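Local atomic coordinates of GCN5 like acetylase + bromodomain (Cryptosporidium parvum, PDB entry 4LDF), a protein that probably acetylates histone H3 as a GCN5-type transcriptional activator, this chain being its bromodomain, a module that in relatives recognises acetylated lysine. Residues Ile56-Met59 and Lys60-Lys64; Gln17-Gln20 and Leu21-Leu25. All blocks are in the same frame, centred on the assembly; numbering follows the deposited sequence.

Contact 1 of 2, residues Ile56-Met59 and Lys60-Lys64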
loop_
_atom_site.group_PDB
_atom_site.type_symbol
_atom_site.label_atom_id
_atom_site.label_comp_id
_atom_site.label_asym_id
_atom_site.label_seq_id
_atom_site.Cartn_x
_atom_site.Cartn_y
_atom_site.Cartn_z
ATOM N N ILE A 56 3.453 -2.042 -2.328
ATOM C CA ILE A 56 3.249 -3.229 -1.479
ATOM C C ILE A 56 4.534 -3.970 -1.108
ATOM O O ILE A 56 4.671 -4.378 0.048
ATOM C CB ILE A 56 2.118 -4.143 -2.011
ATOM C CG1 ILE A 56 0.772 -3.365 -2.015
ATOM C CG2 ILE A 56 2.001 -5.466 -1.175
ATOM C CD1 ILE A 56 -0.361 -3.948 -2.902
ATOM N N GLN A 57 5.481 -4.112 -2.065
ATOM C CA GLN A 57 6.745 -4.816 -1.865
ATOM C C GLN A 57 7.604 -4.060 -0.839
ATOM O O GLN A 57 8.189 -4.694 0.043
ATOM C CB GLN A 57 7.459 -4.994 -3.229
ATOM C CG GLN A 57 8.799 -5.713 -3.214
ATOM C CD GLN A 57 9.454 -5.629 -4.581
ATOM O OE1 GLN A 57 10.256 -4.728 -4.866
ATOM N NE2 GLN A 57 9.076 -6.528 -5.478
ATOM N N THR A 58 7.628 -2.708 -0.925
ATOM C CA THR A 58 8.355 -1.830 -0.005
ATOM C C THR A 58 7.777 -1.998 1.416
ATOM O O THR A 58 8.541 -2.226 2.349
ATOM C CB THR A 58 8.321 -0.366 -0.509
ATOM O OG1 THR A 58 9.023 -0.286 -1.751
ATOM C CG2 THR A 58 8.915 0.633 0.490
ATOM N N MET A 59 6.444 -1.900 1.570
ATOM C CA MET A 59 5.773 -2.051 2.868
ATOM C C MET A 59 5.915 -3.466 3.446
ATOM O O MET A 59 6.120 -3.597 4.652
ATOM C CB MET A 59 4.318 -1.575 2.804
ATOM C CG MET A 59 4.202 -0.069 2.595
ATOM S SD MET A 59 2.533 0.607 2.569
ATOM C CE MET A 59 1.919 -0.014 1.026
ATOM N N LYS A 60 5.849 -4.515 2.584
ATOM C CA LYS A 60 6.034 -5.925 2.978
ATOM C C LYS A 60 7.456 -6.125 3.492
ATOM O O LYS A 60 7.633 -6.848 4.470
ATOM C CB LYS A 60 5.759 -6.884 1.819
ATOM C CG LYS A 60 4.331 -7.408 1.788
ATOM C CD LYS A 60 4.158 -8.414 0.658
ATOM C CE LYS A 60 2.841 -9.127 0.759
ATOM N NZ LYS A 60 2.697 -10.210 -0.246
ATOM N N ARG A 61 8.461 -5.469 2.850
ATOM C CA ARG A 61 9.880 -5.529 3.244
ATOM C C ARG A 61 10.052 -4.903 4.617
ATOM O O ARG A 61 10.739 -5.466 5.471
ATOM C CB ARG A 61 10.765 -4.752 2.257
ATOM C CG ARG A 61 11.665 -5.605 1.383
ATOM C CD ARG A 61 12.875 -4.849 0.818
ATOM N NE ARG A 61 12.663 -3.414 0.568
ATOM C CZ ARG A 61 12.001 -2.906 -0.469
ATOM N NH1 ARG A 61 11.897 -1.592 -0.617
ATOM N NH2 ARG A 61 11.440 -3.705 -1.365
ATOM N N LYS A 62 9.466 -3.710 4.812
ATOM C CA LYS A 62 9.483 -2.976 6.079
ATOM C C LYS A 62 8.849 -3.833 7.198
ATOM O O LYS A 62 9.408 -3.923 8.288
ATOM C CB LYS A 62 8.759 -1.627 5.935
ATOM C CG LYS A 62 9.495 -0.643 5.012
ATOM C CD LYS A 62 8.926 0.775 5.093
ATOM C CE LYS A 62 9.595 1.684 4.100
ATOM N NZ LYS A 62 9.015 3.053 4.112
ATOM N N ALA A 63 7.713 -4.482 6.908
ATOM C CA ALA A 63 6.979 -5.331 7.859
ATOM C C ALA A 63 7.777 -6.574 8.260
ATOM O O ALA A 63 7.863 -6.892 9.456
ATOM C CB ALA A 63 5.626 -5.732 7.279
ATOM N N LYS A 64 8.394 -7.239 7.272
ATOM C CA LYS A 64 9.218 -8.447 7.452
ATOM C C LYS A 64 10.451 -8.151 8.308
ATOM O O LYS A 64 10.828 -8.984 9.131
ATOM C CB LYS A 64 9.621 -9.042 6.090
ATOM C CG LYS A 64 9.861 -10.543 6.118
HETATM O O HOH W 1 9.915 -2.553 -3.413
#

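Contact 2 of 2, residues Gln17-Gln20 and Leu21-Leu25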
loop_
_atom_site.group_PDB
_atom_site.type_symbol
_atom_site.label_atom_id
_atom_site.label_comp_id
_atom_site.label_asym_id
_atom_site.label_seq_id
_atom_site.Cartn_x
_atom_site.Cartn_y
_atom_site.Cartn_z
ATOM N N GLN A 17 1.180 -8.967 11.343
ATOM C CA GLN A 17 -0.232 -8.720 11.041
ATOM C C GLN A 17 -0.306 -7.726 9.888
ATOM O O GLN A 17 -1.222 -7.809 9.072
ATOM C CB GLN A 17 -0.956 -8.124 12.257
ATOM C CG GLN A 17 -1.262 -9.083 13.402
ATOM C CD GLN A 17 -1.661 -8.259 14.598
ATOM O OE1 GLN A 17 -2.692 -7.618 14.597
ATOM N NE2 GLN A 17 -0.818 -8.177 15.610
ATOM N N ILE A 18 0.631 -6.752 9.858
ATOM C CA ILE A 18 0.743 -5.763 8.778
ATOM C C ILE A 18 1.092 -6.523 7.481
ATOM O O ILE A 18 0.406 -6.343 6.468
ATOM C CB ILE A 18 1.745 -4.620 9.118
ATOM C CG1 ILE A 18 1.110 -3.601 10.082
ATOM C CG2 ILE A 18 2.263 -3.903 7.838
ATOM C CD1 ILE A 18 2.107 -2.682 10.754
ATOM N N TRP A 19 2.083 -7.436 7.542
ATOM C CA TRP A 19 2.483 -8.226 6.366
ATOM C C TRP A 19 1.281 -8.965 5.761
ATOM O O TRP A 19 1.112 -8.923 4.538
ATOM C CB TRP A 19 3.645 -9.191 6.686
ATOM C CG TRP A 19 4.294 -9.767 5.459
ATOM C CD1 TRP A 19 5.381 -9.266 4.797
ATOM C CD2 TRP A 19 3.807 -10.863 4.664
ATOM N NE1 TRP A 19 5.646 -10.028 3.681
ATOM C CE2 TRP A 19 4.690 -11.010 3.571
ATOM C CE3 TRP A 19 2.731 -11.756 4.790
ATOM C CZ2 TRP A 19 4.497 -11.981 2.581
ATOM C CZ3 TRP A 19 2.546 -12.727 3.818
ATOM C CH2 TRP A 19 3.437 -12.851 2.744
ATOM N N GLN A 20 0.424 -9.614 6.613
ATOM C CA GLN A 20 -0.749 -10.355 6.130
ATOM C C GLN A 20 -1.867 -9.476 5.551
ATOM O O GLN A 20 -2.595 -9.902 4.640
ATOM C CB GLN A 20 -1.263 -11.351 7.172
ATOM C CG GLN A 20 -0.293 -12.516 7.395
ATOM C CD GLN A 20 -0.869 -13.587 8.284
ATOM O OE1 GLN A 20 -2.083 -13.787 8.368
ATOM N NE2 GLN A 20 0.001 -14.312 8.949
ATOM N N LEU A 21 -1.992 -8.248 6.069
ATOM C CA LEU A 21 -2.927 -7.249 5.537
ATOM C C LEU A 21 -2.449 -6.896 4.113
ATOM O O LEU A 21 -3.243 -6.849 3.184
ATOM C CB LEU A 21 -2.927 -6.006 6.443
ATOM C CG LEU A 21 -3.696 -4.769 6.007
ATOM C CD1 LEU A 21 -4.187 -3.990 7.221
ATOM C CD2 LEU A 21 -2.841 -3.845 5.140
ATOM N N LEU A 22 -1.158 -6.675 3.965
ATOM C CA LEU A 22 -0.523 -6.321 2.702
ATOM C C LEU A 22 -0.628 -7.471 1.715
ATOM O O LEU A 22 -0.914 -7.230 0.550
ATOM C CB LEU A 22 0.921 -5.902 2.921
ATOM C CG LEU A 22 1.143 -4.544 3.606
ATOM C CD1 LEU A 22 2.566 -4.465 4.131
ATOM C CD2 LEU A 22 0.865 -3.369 2.648
ATOM N N ASP A 23 -0.475 -8.717 2.206
ATOM C CA ASP A 23 -0.651 -9.927 1.404
ATOM C C ASP A 23 -2.108 -10.034 0.948
ATOM O O ASP A 23 -2.332 -10.221 -0.234
ATOM C CB ASP A 23 -0.167 -11.204 2.126
ATOM C CG ASP A 23 0.068 -12.375 1.175
ATOM O OD1 ASP A 23 -0.411 -13.483 1.472
ATOM O OD2 ASP A 23 0.697 -12.163 0.107
ATOM N N THR A 24 -3.087 -9.819 1.852
ATOM C CA THR A 24 -4.507 -9.818 1.473
ATOM C C THR A 24 -4.749 -8.774 0.377
ATOM O O THR A 24 -5.383 -9.085 -0.641
ATOM C CB THR A 24 -5.417 -9.551 2.698
ATOM O OG1 THR A 24 -5.371 -10.695 3.530
ATOM C CG2 THR A 24 -6.892 -9.297 2.300
ATOM N N LEU A 25 -4.251 -7.535 0.609
ATOM C CA LEU A 25 -4.371 -6.433 -0.336
ATOM C C LEU A 25 -3.796 -6.792 -1.692
ATOM O O LEU A 25 -4.496 -6.640 -2.689
ATOM C CB LEU A 25 -3.760 -5.126 0.208
ATOM C CG LEU A 25 -3.801 -3.915 -0.727
ATOM C CD1 LEU A 25 -5.237 -3.344 -0.882
ATOM C CD2 LEU A 25 -2.846 -2.828 -0.252
HETATM O O HOH W 2 -3.348 -12.516 4.529
#

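Contact 1 of 2, residues Ile56-Met59 and Lys60-Lys64
Arg-61 folds back over the preceding turn of its helix to meet Thr-58 and Gln-57, and the polar contacts gather there. The bend lies at its third torsion (chi3 -31°), which lays one guanidinium face over CA of Thr-58, with CZ 3.8 Å from that CA. Arg-61 NH1 gives Thr-58 OG1 a weak, bent hydrogen bond of 3.4 Å. The firmer link is a water in the guanidinium plane, at its edge: it accepts from Arg-61 NH2 at 2.8 Å and donates to both Gln-57 OE1 and Thr-58 OG1. Thr-58 OG1 is also hydrogen-bonded to Asp-55, just before the helix. Long polar chains suit this outer face, where their ends can meet water.

Backbone hydrogen bonds run from residue i+4 to i, from Lys-60 N to Ile-56 O (2.8 Å) through to Ala-63 N and Met-59 O. They build helix 56-64, the second of the four helices in the left-handed bundle of the bromodomain fold, set against helices 14-27 and 71-88.

Apolar contacts use the aliphatic parts of the lysines. CE of the extended Lys-62 lies beside Thr-58 CG2 at 3.8 Å, the two side chains pointing the same way, and its ammonium continues to a salt bridge with Glu-77. Lys-60 CD passes Ile-56 CG2 at 4.1 Å. The flexible, unbranched Met-59 lies on the buried side with Ile-56, against Leu-22, Phe-74 and Met-81.

Contact 2 of 2, residues Gln17-Gln20 and Leu21-Leu25
Trp-19 and Asp-23, one turn apart on helix 14-27, lie side by side and point the same way. This helix is the first of the bromodomain's four-helix bundle, and the pair stands on the flank facing helix 56-64. Both side chains have their CG anti to the backbone N (chi1 -166° for Trp-19, -162° for Asp-23), which sends ring and carboxylate off the helix together. The six-membered part of the indole does the touching: CZ3 is 3.5 Å from Asp-23 CB and CH2 is 3.7 Å from Asp-23 CG. Ring and carboxylate planes are turned 28° from each other, so the two flat groups are inclined only moderately. A carboxylate suits this place because Lys-60 reaches both groups, making a salt bridge to Asp-23 OD2 and a cation-pi contact with the indole. The cation would be expected to favour the ionised acid.

Leu-21 is bonded through its backbone N to Gln-17 O at 3.1 Å, while its branched side chain turns into the bundle, against Phe-74, Ile-106 and Leu-110. Next to it, Leu-22 CD1 meets Ile-18 CG2 at 3.8 Å, the two apolar chains running side by side on the buried face.

Gln-20, exposed, contributes mainly its backbone. Its carbonyl oxygen accepts from Thr-24 N at 2.8 Å. A water donates to the same Gln-20 O at 2.7 Å and hydrogen-bonds to Thr-24 OG1 at 2.9 Å.

Each contact joins neighbouring turns within one helix, 56-64 for contact 1 and 14-27 for contact 2, and their centres are about 9 Å apart. Both are partly buried and both helices pack on helix 71-88, but contact 2 also reaches helix 93-110 through Leu-21, Thr-24 and Leu-25. On the outer faces, a water joins Gln-57, Thr-58 and Arg-61 in contact 1, and another joins Gln-20 and Thr-24 in contact 2. The lysines of contact 1 instead carry their charge to acids on neighbouring helices. On the flank between the helices, contact 2 offers ring and acid, and Lys-60 NZ lies 2.8 Å from Asp-23 OD2. Deeper in, Leu-22 CD1 packs 3.6 Å from Met-59 C.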